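Local coordinates for insecticidal crystal protein Cry35Ab1 (Bacillus thuringiensis, PDB 4JP0), which is one component of a binary insecticidal toxin, with Cry34Ab1, active on western corn rootworm and probably acting on the larval midgut epithelium, at residues L2-I10 with K46-Y57. Numbering follows the deposited sequence. Where two conformers were deposited one is given.
Sequences LDTNKVYEI and KWFLFPIDDDQY
Tyr8 and Trp47 pair as antiparallel neighbours where the first strand of the ricin B-like beta-trefoil domain crosses the strand that runs through 47-52. Two backbone bonds join them, Tyr8 N to Trp47 O at 2.7 Å and Trp47 N to Tyr8 O at 2.8 Å. Past Val7 and Phe48, Lys6 and Leu49 do not bond to each other directly; a water donates to both Lys6 O and Leu49 O while sitting over the centre of one face of the Phe48 ring. Phe48 swings its CG anti to the backbone N (chi1 -160°), which places Lys6 O over a face of its ring, 3.4 Å from CD1.

The tight part lies on the side of Tyr8, Trp47 and Leu49, and around Thr4. Leu49 CD1 touches both Tyr8 CE1 and Leu2 CD1, 3.7 Å from each, and Ile93 of strand 91-96 also packs against Leu49. Ile10 brings CD1 to Trp47 CD1, the two side chains crossing at about a right angle, while the indole NE1 bonds to Ala19 O. Tyr8 is held at its far end as well, because its hydroxyl donates to Asp3 O. Thr4 sets CB 3.4 Å from Leu49 O, rests OG1 against CG and CD of Pro51, and meets the edge of the Tyr57 ring with CG2, in the ring plane.

Toward solvent the grip slackens. Lys46 lays only its aliphatic carbons against Val7 CG1 before its extended chain leads away, and Lys6 and Asp3 form a salt bridge within the N-terminal segment. At the exposed N-terminus, Leu2 N donates to Tyr57 OH at 3.1 Å.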
loop_
_atom_site.group_PDB
_atom_site.type_symbol
_atom_site.label_atom_id
_atom_site.label_comp_id
_atom_site.label_asym_id
_atom_site.label_seq_id
_atom_site.Cartn_x
_atom_site.Cartn_y
_atom_site.Cartn_z
ATOM N N LEU A 2 -14.404 -5.213 15.188
ATOM C CA LEU A 2 -14.310 -4.143 16.219
ATOM C C LEU A 2 -13.843 -2.822 15.603
ATOM O O LEU A 2 -13.220 -2.833 14.549
ATOM C CB LEU A 2 -13.256 -4.562 17.233
ATOM C CG LEU A 2 -13.616 -5.625 18.240
ATOM C CD1 LEU A 2 -12.344 -6.339 18.532
ATOM C CD2 LEU A 2 -14.187 -4.995 19.480
ATOM N N ASP A 3 -14.106 -1.695 16.258
ATOM C CA ASP A 3 -13.515 -0.440 15.801
ATOM C C ASP A 3 -12.014 -0.499 16.013
ATOM O O ASP A 3 -11.548 -0.948 17.072
ATOM C CB ASP A 3 -14.036 0.763 16.593
ATOM C CG ASP A 3 -15.523 0.988 16.424
ATOM O OD1 ASP A 3 -16.053 0.754 15.319
ATOM O OD2 ASP A 3 -16.239 1.390 17.359
ATOM N N THR A 4 -11.242 -0.014 15.046
ATOM C CA THR A 4 -9.801 -0.022 15.189
ATOM C C THR A 4 -9.190 1.384 15.228
ATOM O O THR A 4 -8.017 1.571 14.851
ATOM C CB THR A 4 -9.148 -0.882 14.091
ATOM O OG1 THR A 4 -9.684 -0.519 12.804
ATOM C CG2 THR A 4 -9.559 -2.365 14.278
ATOM N N ASN A 5 -9.972 2.365 15.649
ATOM C CA ASN A 5 -9.436 3.699 15.859
ATOM C C ASN A 5 -9.593 4.080 17.314
ATOM O O ASN A 5 -9.792 5.230 17.658
ATOM C CB ASN A 5 -10.141 4.717 14.952
ATOM C CG ASN A 5 -11.612 4.861 15.279
ATOM O OD1 ASN A 5 -12.270 3.919 15.754
ATOM N ND2 ASN A 5 -12.142 6.047 15.019
ATOM N N LYS A 6 -9.468 3.088 18.180
ATOM C CA LYS A 6 -9.614 3.315 19.616
ATOM C C LYS A 6 -8.453 2.798 20.432
ATOM O O LYS A 6 -7.771 1.825 20.047
ATOM C CB LYS A 6 -10.890 2.605 20.109
ATOM C CG LYS A 6 -12.160 3.303 19.648
ATOM C CD LYS A 6 -13.406 2.502 20.074
ATOM C CE LYS A 6 -14.661 3.336 19.842
ATOM N NZ LYS A 6 -15.840 2.455 19.761
ATOM N N VAL A 7 -8.281 3.399 21.603
ATOM C CA VAL A 7 -7.354 2.882 22.586
ATOM C C VAL A 7 -8.238 2.095 23.569
ATOM O O VAL A 7 -9.220 2.625 24.089
ATOM C CB VAL A 7 -6.643 4.049 23.372
ATOM C CG1 VAL A 7 -5.715 3.478 24.426
ATOM C CG2 VAL A 7 -5.860 4.956 22.393
ATOM N N TYR A 8 -7.898 0.837 23.808
ATOM C CA TYR A 8 -8.714 -0.032 24.625
ATOM C C TYR A 8 -8.004 -0.468 25.878
ATOM O O TYR A 8 -6.802 -0.601 25.880
ATOM C CB TYR A 8 -8.980 -1.321 23.839
ATOM C CG TYR A 8 -9.943 -1.202 22.697
ATOM C CD1 TYR A 8 -9.487 -1.177 21.376
ATOM C CD2 TYR A 8 -11.314 -1.150 22.923
ATOM C CE1 TYR A 8 -10.398 -1.099 20.322
ATOM C CE2 TYR A 8 -12.220 -1.057 21.860
ATOM C CZ TYR A 8 -11.754 -1.057 20.578
ATOM O OH TYR A 8 -12.624 -1.005 19.529
ATOM N N GLU A 9 -8.760 -0.742 26.926
ATOM C CA GLU A 9 -8.221 -1.450 28.090
ATOM C C GLU A 9 -8.845 -2.824 27.989
ATOM O O GLU A 9 -9.991 -2.951 27.556
ATOM C CB GLU A 9 -8.655 -0.758 29.403
ATOM C CG GLU A 9 -7.883 0.535 29.599
ATOM C CD GLU A 9 -8.272 1.280 30.850
ATOM O OE1 GLU A 9 -9.314 0.953 31.470
ATOM O OE2 GLU A 9 -7.528 2.201 31.202
ATOM N N ILE A 10 -8.119 -3.855 28.352
ATOM C CA ILE A 10 -8.634 -5.242 28.222
ATOM C C ILE A 10 -8.673 -5.884 29.605
ATOM O O ILE A 10 -7.664 -5.960 30.287
ATOM C CB ILE A 10 -7.736 -6.065 27.272
ATOM C CG1 ILE A 10 -7.758 -5.469 25.870
ATOM C CG2 ILE A 10 -8.171 -7.512 27.191
ATOM C CD1 ILE A 10 -6.712 -6.147 24.938
ATOM N N LYS A 46 -3.009 0.276 28.166
ATOM C CA LYS A 46 -3.653 0.812 26.961
ATOM C C LYS A 46 -3.184 0.063 25.747
ATOM O O LYS A 46 -1.986 -0.028 25.530
ATOM C CB LYS A 46 -3.330 2.297 26.776
ATOM C CG LYS A 46 -3.997 3.206 27.826
ATOM C CD LYS A 46 -3.691 4.677 27.569
ATOM C CE LYS A 46 -4.211 5.552 28.712
ATOM N NZ LYS A 46 -4.127 7.013 28.382
ATOM N N TRP A 47 -4.150 -0.406 24.955
ATOM C CA TRP A 47 -3.873 -1.241 23.799
ATOM C C TRP A 47 -4.555 -0.668 22.547
ATOM O O TRP A 47 -5.672 -0.130 22.631
ATOM C CB TRP A 47 -4.349 -2.694 24.054
ATOM C CG TRP A 47 -3.804 -3.190 25.298
ATOM C CD1 TRP A 47 -4.476 -3.394 26.476
ATOM C CD2 TRP A 47 -2.439 -3.502 25.547
ATOM N NE1 TRP A 47 -3.596 -3.825 27.438
ATOM C CE2 TRP A 47 -2.334 -3.866 26.902
ATOM C CE3 TRP A 47 -1.265 -3.470 24.761
ATOM C CZ2 TRP A 47 -1.098 -4.215 27.499
ATOM C CZ3 TRP A 47 -0.037 -3.831 25.350
ATOM C CH2 TRP A 47 0.018 -4.211 26.702
ATOM N N PHE A 48 -3.862 -0.747 21.410
ATOM C CA PHE A 48 -4.429 -0.267 20.139
ATOM C C PHE A 48 -4.531 -1.428 19.184
ATOM O O PHE A 48 -3.546 -2.174 18.983
ATOM C CB PHE A 48 -3.544 0.838 19.535
ATOM C CG PHE A 48 -4.250 1.700 18.543
ATOM C CD1 PHE A 48 -4.759 2.933 18.932
ATOM C CD2 PHE A 48 -4.392 1.297 17.213
ATOM C CE1 PHE A 48 -5.417 3.745 18.025
ATOM C CE2 PHE A 48 -5.064 2.112 16.294
ATOM C CZ PHE A 48 -5.570 3.338 16.706
ATOM N N LEU A 49 -5.723 -1.633 18.635
ATOM C CA LEU A 49 -5.932 -2.730 17.715
ATOM C C LEU A 49 -5.721 -2.253 16.293
ATOM O O LEU A 49 -6.275 -1.237 15.907
ATOM C CB LEU A 49 -7.373 -3.215 17.805
ATOM C CG LEU A 49 -7.863 -3.749 19.136
ATOM C CD1 LEU A 49 -9.269 -4.342 18.941
ATOM C CD2 LEU A 49 -6.887 -4.795 19.643
ATOM N N PHE A 50 -4.881 -2.946 15.538
ATOM C CA PHE A 50 -4.793 -2.682 14.077
ATOM C C PHE A 50 -5.351 -3.878 13.312
ATOM O O PHE A 50 -5.075 -5.033 13.666
ATOM C CB PHE A 50 -3.360 -2.451 13.657
ATOM C CG PHE A 50 -2.795 -1.117 14.130
ATOM C CD1 PHE A 50 -1.817 -1.067 15.092
ATOM C CD2 PHE A 50 -3.251 0.070 13.597
ATOM C CE1 PHE A 50 -1.260 0.136 15.488
ATOM C CE2 PHE A 50 -2.717 1.290 14.019
ATOM C CZ PHE A 50 -1.712 1.311 14.956
ATOM N N PRO A 51 -6.135 -3.624 12.272
ATOM C CA PRO A 51 -6.726 -4.708 11.501
ATOM C C PRO A 51 -5.748 -5.178 10.415
ATOM O O PRO A 51 -5.018 -4.365 9.836
ATOM C CB PRO A 51 -7.960 -4.041 10.870
ATOM C CG PRO A 51 -7.461 -2.600 10.571
ATOM C CD PRO A 51 -6.469 -2.293 11.708
ATOM N N ILE A 52 -5.754 -6.489 10.167
ATOM C CA ILE A 52 -4.979 -7.078 9.086
ATOM C C ILE A 52 -5.876 -7.996 8.286
ATOM O O ILE A 52 -7.090 -8.125 8.560
ATOM C CB ILE A 52 -3.725 -7.809 9.629
ATOM C CG1 ILE A 52 -4.098 -8.917 10.627
ATOM C CG2 ILE A 52 -2.744 -6.796 10.262
ATOM C CD1 ILE A 52 -2.864 -9.765 11.061
ATOM N N ASP A 53 -5.317 -8.621 7.265
ATOM C CA ASP A 53 -6.141 -9.436 6.400
ATOM C C ASP A 53 -6.842 -10.583 7.151
ATOM O O ASP A 53 -6.432 -11.006 8.224
ATOM C CB ASP A 53 -5.318 -10.032 5.237
ATOM C CG ASP A 53 -4.818 -8.986 4.227
ATOM O OD1 ASP A 53 -5.358 -7.843 4.142
ATOM O OD2 ASP A 53 -3.857 -9.259 3.447
ATOM N N ASP A 54 -7.929 -11.058 6.561
ATOM C CA ASP A 54 -8.657 -12.223 7.050
ATOM C C ASP A 54 -9.213 -12.087 8.477
ATOM O O ASP A 54 -9.128 -13.026 9.290
ATOM C CB ASP A 54 -7.803 -13.499 6.874
ATOM C CG ASP A 54 -7.303 -13.688 5.433
ATOM O OD1 ASP A 54 -8.127 -13.692 4.500
ATOM O OD2 ASP A 54 -6.088 -13.853 5.131
ATOM N N ASP A 55 -9.774 -10.913 8.754
ATOM C CA ASP A 55 -10.474 -10.647 9.996
ATOM C C ASP A 55 -9.609 -10.942 11.224
ATOM O O ASP A 55 -10.056 -11.555 12.200
ATOM C CB ASP A 55 -11.793 -11.423 10.048
ATOM C CG ASP A 55 -12.669 -11.184 8.818
ATOM O OD1 ASP A 55 -12.875 -10.016 8.415
ATOM O OD2 ASP A 55 -13.196 -12.112 8.185
ATOM N N GLN A 56 -8.356 -10.520 11.168
ATOM C CA GLN A 56 -7.445 -10.665 12.313
ATOM C C GLN A 56 -6.945 -9.309 12.772
ATOM O O GLN A 56 -7.202 -8.305 12.104
ATOM C CB GLN A 56 -6.273 -11.557 11.973
ATOM C CG GLN A 56 -6.675 -13.039 11.829
ATOM C CD GLN A 56 -5.492 -13.894 11.400
ATOM O OE1 GLN A 56 -4.995 -13.758 10.296
ATOM N NE2 GLN A 56 -5.045 -14.754 12.262
ATOM N N TYR A 57 -6.238 -9.290 13.904
ATOM C CA TYR A 57 -5.765 -8.057 14.479
ATOM C C TYR A 57 -4.358 -8.184 15.021
ATOM O O TYR A 57 -3.927 -9.298 15.375
ATOM C CB TYR A 57 -6.617 -7.678 15.701
ATOM C CG TYR A 57 -8.066 -7.509 15.397
ATOM C CD1 TYR A 57 -8.937 -8.579 15.490
ATOM C CD2 TYR A 57 -8.559 -6.290 14.971
ATOM C CE1 TYR A 57 -10.265 -8.447 15.218
ATOM C CE2 TYR A 57 -9.903 -6.144 14.695
ATOM C CZ TYR A 57 -10.755 -7.233 14.821
ATOM O OH TYR A 57 -12.101 -7.117 14.538
HETATM O O HOH W 1 -7.881 0.301 17.892
HETATM O O HOH W 2 -5.757 -3.263 29.808
#